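Local atomic coordinates of protein FimX (Pseudomonas aeruginosa PAO1, PDB entry 3HV8), a protein that carries an EAL-type domain of the TIM-barrel-like kind and is seen here with the ligand C2E bound in that domain. Residues S177-P180 with F181-L184. Residues are numbered along the deposited sequence; the frame is centred on the assembly and turned at random.
Sequences SLNP and FNAL
The backbone carbonyl of N179 meets the start of 181-184 with one direct hydrogen bond and one water. N182 N donates to N179 O at 3.1 Å, an N-H...O angle of 156°; the donor stands well above the carbonyl plane. From N179 to N182 is three residues, the i to i+3 bond that closes a type I beta turn, with P180 and F181 at its two inner positions. Water 1 gives a second hydrogen bond to the same oxygen, at 2.8 Å, and accepts a weak hydrogen bond from A183 N, thereby spanning a gap of 4.4 Å between N179 O and A183 N. A weak i to i+3 bond from L184 N to F181 O follows within 181-184.

In the EAL domain, a barrel of mostly parallel strands, this turn lies at the surface in the connection leaving strand 168-174 and heading for strand 191-194, its neighbour in the sheet. Further back, S177 N is bonded to E145 OE1.

Van der Waals contacts do the rest. The side chains of N179 and N182 run alongside each other in the same direction, each with CG anti to its carbonyl carbon and beside its backbone N (chi1 of N179 -64°), their amide planes 27° apart. N182 CB also sits 3.4 Å from N179 O, beside the bonded carbonyl, while A183 CB touches P180 O at 3.9 Å. The ring of F181 meets F174 edge-to-face and packs on L214, E217 and L218 of helix 205-220; P180 and L184 also touch F174.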
# COMPACT_ATOMS: atom_id res chain seq x y z
N SER A 177 13.36 4.52 -9.97
CA SER A 177 14.50 3.72 -10.43
C SER A 177 14.86 4.10 -11.88
O SER A 177 14.14 4.87 -12.53
CB SER A 177 14.19 2.24 -10.33
OG SER A 177 13.04 1.91 -11.08
N LEU A 178 15.98 3.58 -12.37
CA LEU A 178 16.48 3.97 -13.69
C LEU A 178 15.50 3.59 -14.80
O LEU A 178 15.23 4.39 -15.70
CB LEU A 178 17.84 3.31 -13.96
CG LEU A 178 18.81 4.00 -14.93
CD1 LEU A 178 19.54 2.95 -15.76
CD2 LEU A 178 18.12 5.01 -15.83
N ASN A 179 14.98 2.36 -14.73
CA ASN A 179 14.06 1.86 -15.75
C ASN A 179 12.86 1.22 -15.08
O ASN A 179 12.75 -0.02 -15.04
CB ASN A 179 14.75 0.81 -16.63
CG ASN A 179 15.90 1.40 -17.42
OD1 ASN A 179 15.69 2.27 -18.27
ND2 ASN A 179 17.10 0.93 -17.14
N PRO A 180 11.96 2.06 -14.54
CA PRO A 180 10.92 1.55 -13.63
C PRO A 180 9.97 0.57 -14.30
O PRO A 180 9.39 -0.28 -13.62
CB PRO A 180 10.16 2.81 -13.19
CG PRO A 180 10.85 3.97 -13.80
CD PRO A 180 11.89 3.51 -14.76
N PHE A 181 9.79 0.67 -15.62
CA PHE A 181 8.84 -0.22 -16.28
C PHE A 181 9.34 -1.66 -16.46
O PHE A 181 8.54 -2.57 -16.67
CB PHE A 181 8.36 0.41 -17.60
CG PHE A 181 7.43 1.57 -17.39
CD1 PHE A 181 6.06 1.37 -17.32
CD2 PHE A 181 7.93 2.84 -17.20
CE1 PHE A 181 5.20 2.43 -17.09
CE2 PHE A 181 7.08 3.92 -16.96
CZ PHE A 181 5.70 3.70 -16.91
N ASN A 182 10.65 -1.86 -16.35
CA ASN A 182 11.22 -3.20 -16.52
C ASN A 182 10.68 -4.17 -15.48
O ASN A 182 10.38 -5.32 -15.76
CB ASN A 182 12.74 -3.17 -16.43
CG ASN A 182 13.41 -2.59 -17.66
OD1 ASN A 182 14.63 -2.42 -17.69
ND2 ASN A 182 12.61 -2.30 -18.68
N ALA A 183 10.55 -3.69 -14.25
CA ALA A 183 10.08 -4.54 -13.18
C ALA A 183 8.71 -5.15 -13.48
O ALA A 183 8.45 -6.29 -13.12
CB ALA A 183 10.03 -3.76 -11.88
N LEU A 184 7.87 -4.39 -14.17
CA LEU A 184 6.50 -4.82 -14.48
C LEU A 184 6.44 -6.00 -15.46
O LEU A 184 5.42 -6.67 -15.56
CB LEU A 184 5.68 -3.63 -14.99
CG LEU A 184 5.77 -2.39 -14.09
CD1 LEU A 184 4.82 -1.32 -14.57
CD2 LEU A 184 5.49 -2.76 -12.63
O HOH W 1 12.75 -1.89 -13.02